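Local coordinates for protein alpha-1,3-glucanase (Paenibacillus glycanilyticus, PDB 6K0P) that probably hydrolyses the alpha-1,3-glucosidic linkages of alpha-1,3-glucan, acting as a family 87 glycoside hydrolase, at residues A331-S339 with T352-A362; Q505-N513 with G537-K545. The protein carries 1 engineered substitution. One frame throughout, in Å; residues are numbered along the deposited sequence.

Interaction 1 (A331-S339 with T352-A362). Engineered in segment 331-339: Ala-331 (natural residue Asp).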
loop_
_atom_site.group_PDB
_atom_site.type_symbol
_atom_site.label_atom_id
_atom_site.label_comp_id
_atom_site.label_asym_id
_atom_site.label_seq_id
_atom_site.Cartn_x
_atom_site.Cartn_y
_atom_site.Cartn_z
ATOM N N ALA A 331 -6.535 -3.447 -3.726
ATOM C CA ALA A 331 -5.662 -3.929 -2.660
ATOM C C ALA A 331 -4.325 -4.425 -3.205
ATOM O O ALA A 331 -4.224 -4.888 -4.341
ATOM C CB ALA A 331 -6.355 -5.065 -1.896
ATOM N N GLY A 332 -3.283 -4.333 -2.380
ATOM C CA GLY A 332 -1.976 -4.848 -2.775
ATOM C C GLY A 332 -1.908 -6.363 -2.663
ATOM O O GLY A 332 -1.851 -7.081 -3.671
ATOM N N ILE A 333 -1.912 -6.858 -1.427
ATOM C CA ILE A 333 -2.016 -8.287 -1.143
ATOM C C ILE A 333 -3.159 -8.478 -0.163
ATOM O O ILE A 333 -3.197 -7.816 0.883
ATOM C CB ILE A 333 -0.727 -8.874 -0.537
ATOM C CG1 ILE A 333 0.450 -8.767 -1.510
ATOM C CG2 ILE A 333 -0.961 -10.331 -0.141
ATOM C CD1 ILE A 333 1.782 -9.224 -0.915
ATOM N N ASN A 334 -4.086 -9.374 -0.499
ATOM C CA ASN A 334 -5.157 -9.773 0.402
ATOM C C ASN A 334 -5.131 -11.291 0.463
ATOM O O ASN A 334 -4.841 -11.951 -0.538
ATOM C CB ASN A 334 -6.515 -9.291 -0.125
ATOM C CG ASN A 334 -7.633 -9.390 0.912
ATOM O OD1 ASN A 334 -7.414 -9.770 2.062
ATOM N ND2 ASN A 334 -8.843 -9.039 0.495
ATOM N N MET A 335 -5.362 -11.840 1.648
ATOM C CA MET A 335 -5.432 -13.282 1.837
ATOM C C MET A 335 -6.763 -13.569 2.503
ATOM O O MET A 335 -7.026 -13.055 3.593
ATOM C CB MET A 335 -4.264 -13.764 2.701
ATOM C CG MET A 335 -2.894 -13.420 2.119
ATOM S SD MET A 335 -2.571 -14.198 0.519
ATOM C CE MET A 335 -2.374 -15.862 1.063
ATOM N N THR A 336 -7.610 -14.349 1.839
ATOM C CA THR A 336 -8.998 -14.483 2.264
ATOM C C THR A 336 -9.392 -15.944 2.438
ATOM O O THR A 336 -8.704 -16.870 1.992
ATOM C CB THR A 336 -9.974 -13.827 1.272
ATOM O OG1 THR A 336 -10.192 -14.713 0.160
ATOM C CG2 THR A 336 -9.438 -12.501 0.760
ATOM N N ASN A 337 -10.532 -16.132 3.103
ATOM C CA ASN A 337 -11.328 -17.359 2.993
ATOM C C ASN A 337 -10.521 -18.619 3.303
ATOM O O ASN A 337 -10.470 -19.555 2.502
ATOM C CB ASN A 337 -11.990 -17.457 1.614
ATOM C CG ASN A 337 -12.950 -16.316 1.345
ATOM O OD1 ASN A 337 -12.985 -15.328 2.085
ATOM N ND2 ASN A 337 -13.738 -16.445 0.282
ATOM N N GLY A 338 -9.905 -18.648 4.484
ATOM C CA GLY A 338 -9.184 -19.810 4.950
ATOM C C GLY A 338 -7.680 -19.709 4.836
ATOM O O GLY A 338 -6.974 -20.563 5.386
ATOM N N SER A 339 -7.169 -18.689 4.151
ATOM C CA SER A 339 -5.732 -18.554 3.948
ATOM C C SER A 339 -4.985 -18.515 5.270
ATOM O O SER A 339 -5.216 -17.623 6.100
ATOM C CB SER A 339 -5.449 -17.288 3.139
ATOM O OG SER A 339 -6.079 -17.351 1.869
ATOM N N THR A 352 -1.394 1.981 -3.323
ATOM C CA THR A 352 -2.457 1.019 -3.600
ATOM C C THR A 352 -3.810 1.729 -3.682
ATOM O O THR A 352 -3.966 2.880 -3.253
ATOM C CB THR A 352 -2.490 -0.117 -2.575
ATOM O OG1 THR A 352 -2.847 0.394 -1.285
ATOM C CG2 THR A 352 -1.136 -0.827 -2.492
ATOM N N GLY A 353 -4.793 1.037 -4.266
ATOM C CA GLY A 353 -6.098 1.629 -4.512
ATOM C C GLY A 353 -7.179 1.128 -3.571
ATOM O O GLY A 353 -8.361 1.476 -3.701
ATOM N N ASP A 354 -6.776 0.274 -2.638
ATOM C CA ASP A 354 -7.598 -0.216 -1.529
ATOM C C ASP A 354 -6.603 -0.706 -0.480
ATOM O O ASP A 354 -5.405 -0.412 -0.583
ATOM C CB ASP A 354 -8.587 -1.278 -2.024
ATOM C CG ASP A 354 -9.871 -1.324 -1.206
ATOM O OD1 ASP A 354 -9.816 -1.627 0.008
ATOM O OD2 ASP A 354 -10.950 -1.071 -1.781
ATOM N N ASP A 355 -7.081 -1.443 0.531
ATOM C CA ASP A 355 -6.223 -1.897 1.628
ATOM C C ASP A 355 -4.897 -2.412 1.083
ATOM O O ASP A 355 -4.871 -3.313 0.242
ATOM C CB ASP A 355 -6.908 -3.043 2.387
ATOM C CG ASP A 355 -8.147 -2.617 3.158
ATOM O OD1 ASP A 355 -8.232 -1.470 3.648
ATOM O OD2 ASP A 355 -9.040 -3.484 3.300
ATOM N N SER A 356 -3.778 -1.858 1.555
ATOM C CA SER A 356 -2.502 -2.249 0.952
ATOM C C SER A 356 -2.169 -3.701 1.273
ATOM O O SER A 356 -1.858 -4.491 0.373
ATOM C CB SER A 356 -1.369 -1.341 1.416
ATOM O OG SER A 356 -1.594 0.007 1.020
ATOM N N PHE A 357 -2.234 -4.068 2.552
ATOM C CA PHE A 357 -2.029 -5.440 3.008
ATOM C C PHE A 357 -3.234 -5.794 3.854
ATOM O O PHE A 357 -3.533 -5.089 4.823
ATOM C CB PHE A 357 -0.752 -5.547 3.846
ATOM C CG PHE A 357 0.503 -5.230 3.083
ATOM C CD1 PHE A 357 1.082 -6.172 2.244
ATOM C CD2 PHE A 357 1.095 -3.988 3.202
ATOM C CE1 PHE A 357 2.248 -5.878 1.538
ATOM C CE2 PHE A 357 2.253 -3.687 2.495
ATOM C CZ PHE A 357 2.825 -4.632 1.663
ATOM N N ALA A 358 -3.922 -6.873 3.496
ATOM C CA ALA A 358 -5.185 -7.206 4.141
ATOM C C ALA A 358 -5.275 -8.702 4.402
ATOM O O ALA A 358 -4.658 -9.521 3.708
ATOM C CB ALA A 358 -6.386 -6.760 3.301
ATOM N N LEU A 359 -6.067 -9.038 5.419
ATOM C CA LEU A 359 -6.386 -10.415 5.772
ATOM C C LEU A 359 -7.880 -10.459 6.034
ATOM O O LEU A 359 -8.371 -9.744 6.913
ATOM C CB LEU A 359 -5.601 -10.835 7.021
ATOM C CG LEU A 359 -5.677 -12.311 7.418
ATOM C CD1 LEU A 359 -5.121 -13.238 6.334
ATOM C CD2 LEU A 359 -4.902 -12.514 8.710
ATOM N N PHE A 360 -8.613 -11.229 5.238
ATOM C CA PHE A 360 -10.062 -11.335 5.408
ATOM C C PHE A 360 -10.405 -12.767 5.775
ATOM O O PHE A 360 -10.334 -13.667 4.933
ATOM C CB PHE A 360 -10.844 -10.895 4.170
ATOM C CG PHE A 360 -12.328 -10.731 4.436
ATOM C CD1 PHE A 360 -13.170 -11.833 4.475
ATOM C CD2 PHE A 360 -12.864 -9.478 4.692
ATOM C CE1 PHE A 360 -14.522 -11.681 4.745
ATOM C CE2 PHE A 360 -14.214 -9.319 4.961
ATOM C CZ PHE A 360 -15.041 -10.416 4.986
ATOM N N SER A 361 -10.809 -12.971 7.018
ATOM C CA SER A 361 -11.110 -14.305 7.514
ATOM C C SER A 361 -12.572 -14.639 7.260
ATOM O O SER A 361 -13.467 -13.851 7.585
ATOM C CB SER A 361 -10.797 -14.375 9.002
ATOM O OG SER A 361 -10.924 -15.689 9.506
ATOM N N ALA A 362 -12.806 -15.811 6.680
ATOM C CA ALA A 362 -14.155 -16.284 6.414
ATOM C C ALA A 362 -14.095 -17.798 6.314
ATOM O O ALA A 362 -13.028 -18.379 6.099
ATOM C CB ALA A 362 -14.720 -15.677 5.126
#
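Leu-359 lays its CD1 methyl against the neighbouring strand, 3.3 Å from Met-335 O and 3.8 Å from Met-335 CB; with CG anti to its own backbone N (chi1 -172°), the branch swings back across the gap between the strands. On the same face, Ile-333 CD1 meets the edge of the Phe-357 ring at CE1, 4.2 Å away. Side chains of paired residues thus lie next to each other on this face of parallel strands 333-336 and 357-360, whose backbones alternate as donor and acceptor. Beyond the strand, Asn-337 and Gly-338 form the middle of a type I' turn, whose positive phi values suit these two residues; Ser-339 N and OG reach Thr-336 O from the same face, OG at 2.7 Å. At the other end, Gly-332 N bonds Asp-355 O, and a side chain at this glycine would collide with Ser-356 O. The engineered Ala-331 replaces aspartate. Asp-354 OD2 pairs with Arg-280, which lines a glycan pocket; Asp-355 OD2 bonds Tyr-392 OH and OD1 bonds Ala-387 N, engaging both oxygens. The contact joins an apolar face to a polar end of held carboxylates and, with Asn-337 about 4 Å from a bound glucose, is consistent with a place at the substrate cleft.

Interaction 2 (Q505-N513 with G537-K545)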
loop_
_atom_site.group_PDB
_atom_site.type_symbol
_atom_site.label_atom_id
_atom_site.label_comp_id
_atom_site.label_asym_id
_atom_site.label_seq_id
_atom_site.Cartn_x
_atom_site.Cartn_y
_atom_site.Cartn_z
ATOM N N GLN A 505 -14.140 -8.015 23.836
ATOM C CA GLN A 505 -13.454 -8.651 24.956
ATOM C C GLN A 505 -11.977 -8.824 24.636
ATOM O O GLN A 505 -11.597 -9.042 23.480
ATOM C CB GLN A 505 -14.092 -10.000 25.309
ATOM C CG GLN A 505 -15.528 -9.847 25.795
ATOM C CD GLN A 505 -16.119 -11.137 26.334
ATOM O OE1 GLN A 505 -15.916 -12.205 25.768
ATOM N NE2 GLN A 505 -16.850 -11.044 27.435
ATOM N N ASN A 506 -11.146 -8.738 25.676
ATOM C CA ASN A 506 -9.690 -8.873 25.538
ATOM C C ASN A 506 -9.133 -7.961 24.447
ATOM O O ASN A 506 -8.438 -8.409 23.532
ATOM C CB ASN A 506 -9.268 -10.323 25.295
ATOM C CG ASN A 506 -9.561 -11.222 26.472
ATOM O OD1 ASN A 506 -9.782 -10.749 27.589
ATOM N ND2 ASN A 506 -9.552 -12.529 26.229
ATOM N N ILE A 507 -9.461 -6.677 24.544
ATOM C CA ILE A 507 -8.904 -5.638 23.680
ATOM C C ILE A 507 -7.909 -4.868 24.530
ATOM O O ILE A 507 -8.304 -4.188 25.484
ATOM C CB ILE A 507 -9.990 -4.695 23.148
ATOM C CG1 ILE A 507 -11.218 -5.470 22.652
ATOM C CG2 ILE A 507 -9.411 -3.747 22.082
ATOM C CD1 ILE A 507 -10.950 -6.376 21.457
ATOM N N ARG A 508 -6.621 -4.966 24.210
ATOM C CA ARG A 508 -5.591 -4.364 25.042
ATOM C C ARG A 508 -4.651 -3.531 24.190
ATOM O O ARG A 508 -4.311 -3.921 23.068
ATOM C CB ARG A 508 -4.782 -5.425 25.783
ATOM C CG ARG A 508 -5.628 -6.358 26.639
ATOM C CD ARG A 508 -5.996 -7.606 25.861
ATOM N NE ARG A 508 -4.838 -8.480 25.710
ATOM C CZ ARG A 508 -4.707 -9.402 24.762
ATOM N NH1 ARG A 508 -5.663 -9.576 23.856
ATOM N NH2 ARG A 508 -3.613 -10.153 24.727
ATOM N N VAL A 509 -4.235 -2.393 24.744
ATOM C CA VAL A 509 -3.368 -1.422 24.083
ATOM C C VAL A 509 -2.206 -1.155 25.030
ATOM O O VAL A 509 -2.433 -0.797 26.191
ATOM C CB VAL A 509 -4.134 -0.120 23.787
ATOM C CG1 VAL A 509 -3.279 0.853 23.000
ATOM C CG2 VAL A 509 -5.447 -0.417 23.039
ATOM N N GLU A 510 -0.970 -1.333 24.551
ATOM C CA GLU A 510 0.207 -1.240 25.417
ATOM C C GLU A 510 1.333 -0.498 24.708
ATOM O O GLU A 510 1.660 -0.820 23.561
ATOM C CB GLU A 510 0.717 -2.640 25.787
ATOM C CG GLU A 510 -0.326 -3.571 26.391
ATOM C CD GLU A 510 0.194 -4.989 26.592
ATOM O OE1 GLU A 510 1.263 -5.330 26.030
ATOM O OE2 GLU A 510 -0.478 -5.767 27.306
ATOM N N ASN A 511 1.964 0.454 25.397
ATOM C CA ASN A 511 3.143 1.160 24.880
ATOM C C ASN A 511 2.825 1.860 23.554
ATOM O O ASN A 511 3.357 1.521 22.495
ATOM C CB ASN A 511 4.348 0.226 24.698
ATOM C CG ASN A 511 4.726 -0.496 25.967
ATOM O OD1 ASN A 511 4.565 0.031 27.064
ATOM N ND2 ASN A 511 5.249 -1.708 25.822
ATOM N N VAL A 512 1.937 2.843 23.639
ATOM C CA VAL A 512 1.464 3.566 22.466
ATOM C C VAL A 512 1.631 5.055 22.726
ATOM O O VAL A 512 1.267 5.545 23.800
ATOM C CB VAL A 512 0.002 3.215 22.132
ATOM C CG1 VAL A 512 -0.534 4.115 21.025
ATOM C CG2 VAL A 512 -0.095 1.751 21.720
ATOM N N ASN A 513 2.186 5.768 21.749
ATOM C CA ASN A 513 2.303 7.218 21.789
ATOM C C ASN A 513 1.438 7.803 20.682
ATOM O O ASN A 513 1.534 7.375 19.525
ATOM C CB ASN A 513 3.759 7.645 21.599
ATOM C CG ASN A 513 4.644 7.152 22.713
ATOM O OD1 ASN A 513 4.366 7.395 23.886
ATOM N ND2 ASN A 513 5.699 6.428 22.359
ATOM N N GLY A 537 -18.443 -3.237 25.617
ATOM C CA GLY A 537 -17.354 -4.061 26.104
ATOM C C GLY A 537 -16.332 -3.216 26.831
ATOM O O GLY A 537 -16.651 -2.571 27.832
ATOM N N GLY A 538 -15.104 -3.192 26.342
ATOM C CA GLY A 538 -14.110 -2.327 26.947
ATOM C C GLY A 538 -12.751 -2.565 26.328
ATOM O O GLY A 538 -12.584 -3.400 25.432
ATOM N N ALA A 539 -11.779 -1.799 26.820
ATOM C CA ALA A 539 -10.396 -1.957 26.392
ATOM C C ALA A 539 -9.479 -1.518 27.520
ATOM O O ALA A 539 -9.826 -0.630 28.304
ATOM C CB ALA A 539 -10.089 -1.134 25.130
ATOM N N SER A 540 -8.308 -2.143 27.589
ATOM C CA SER A 540 -7.296 -1.820 28.585
ATOM C C SER A 540 -6.168 -1.026 27.942
ATOM O O SER A 540 -5.809 -1.260 26.784
ATOM C CB SER A 540 -6.722 -3.096 29.197
ATOM O OG SER A 540 -7.738 -3.852 29.830
ATOM N N PHE A 541 -5.608 -0.094 28.711
ATOM C CA PHE A 541 -4.559 0.806 28.246
ATOM C C PHE A 541 -3.423 0.802 29.254
ATOM O O PHE A 541 -3.637 1.095 30.433
ATOM C CB PHE A 541 -5.106 2.224 28.062
ATOM C CG PHE A 541 -6.244 2.298 27.085
ATOM C CD1 PHE A 541 -7.529 1.939 27.466
ATOM C CD2 PHE A 541 -6.023 2.681 25.768
ATOM C CE1 PHE A 541 -8.581 1.980 26.567
ATOM C CE2 PHE A 541 -7.064 2.733 24.862
ATOM C CZ PHE A 541 -8.348 2.377 25.254
ATOM N N THR A 542 -2.224 0.465 28.791
ATOM C CA THR A 542 -1.021 0.479 29.612
ATOM C C THR A 542 0.018 1.310 28.876
ATOM O O THR A 542 0.339 1.014 27.722
ATOM C CB THR A 542 -0.495 -0.942 29.807
ATOM O OG1 THR A 542 -1.534 -1.771 30.337
ATOM C CG2 THR A 542 0.702 -0.950 30.756
ATOM N N ASN A 543 0.542 2.339 29.535
ATOM C CA ASN A 543 1.603 3.162 28.957
ATOM C C ASN A 543 1.176 3.762 27.617
ATOM O O ASN A 543 1.912 3.723 26.627
ATOM C CB ASN A 543 2.915 2.383 28.831
ATOM C CG ASN A 543 4.104 3.291 28.611
ATOM O OD1 ASN A 543 4.109 4.440 29.055
ATOM N ND2 ASN A 543 5.117 2.789 27.913
ATOM N N VAL A 544 -0.030 4.321 27.590
ATOM C CA VAL A 544 -0.552 5.002 26.410
ATOM C C VAL A 544 -0.488 6.500 26.691
ATOM O O VAL A 544 -1.163 7.006 27.596
ATOM C CB VAL A 544 -1.970 4.534 26.057
ATOM C CG1 VAL A 544 -2.512 5.333 24.868
ATOM C CG2 VAL A 544 -1.972 3.032 25.736
ATOM N N LYS A 545 0.346 7.207 25.932
ATOM C CA LYS A 545 0.532 8.644 26.090
ATOM C C LYS A 545 -0.186 9.374 24.962
ATOM O O LYS A 545 -0.032 9.018 23.787
ATOM C CB LYS A 545 2.021 8.996 26.060
ATOM C CG LYS A 545 2.842 8.413 27.218
ATOM C CD LYS A 545 2.238 8.797 28.571
ATOM C CE LYS A 545 3.252 8.661 29.704
ATOM N NZ LYS A 545 3.637 7.251 29.963
HETATM O O HOH W 1 -11.302 -5.592 26.517
HETATM O O HOH W 2 -3.275 -2.629 28.431
HETATM O O HOH W 3 4.099 5.209 25.699
#
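Val-509 O is gripped twice, by Thr-542 N at 2.9 Å and by water 2 at 3.0 Å, and the same water reaches Thr-542 OG1, so a hydroxyl side chain is well placed beside this carbonyl. On the opposite face Val-509 lies alongside Phe-541, its CB 3.9 Å from CD2. Its CG1, anti to the backbone N (chi1 -175°), meets Val-544 CG2 at 3.7 Å, the two valines crossing at about a right angle; compact branched groups fill this buried inner face. Where the chain turns its corner, Asn-511 and Asn-543 both adopt left-handed backbone angles, which asparagine tolerates well. Asn-543 ND2 gives a nearly straight bond (167°) to Asn-511 OD1 at 2.9 Å, with the amide planes 78° apart. Asn-511 ND2 in turn bonds Asn-481 OD1 of the preceding coil, giving an asparagine ladder like those in pectate-lyase-type beta-helices. With alanine substituted for Asn-511, Asn-543 ND2 would probably lose its acceptor, Asn-481 OD1 its donor, and the left-handed corner would be less well tolerated. Strands 507-510 and 537-541 are thus successive parallel rungs, flanked by strand 475-485 before and strand 563-569 after, with strand 490-496 packing against their inner side through Leu-492 and Phe-494.

How the interactions relate
Both contacts pair parallel strands of the same beta-helical region, in series along the chain and about 26 Å apart between centres, with no touch between them. Interaction 1 is the buried one, nearer the middle of the chain; interaction 2 is only partly buried and lies close to the C-terminal end. In each, apolar side chains pack on one face of the paired strands, but the polar chemistry differs. In 331-339 with 352-362 it includes two carboxylates held by partners such as Arg-280 and Tyr-392, and Asn-337 lies near a bound glucose. In 505-513 with 537-545 it includes a neutral amide ladder running between successive coils at a corner, and bridging waters, with Arg-508 paired to Asp-431.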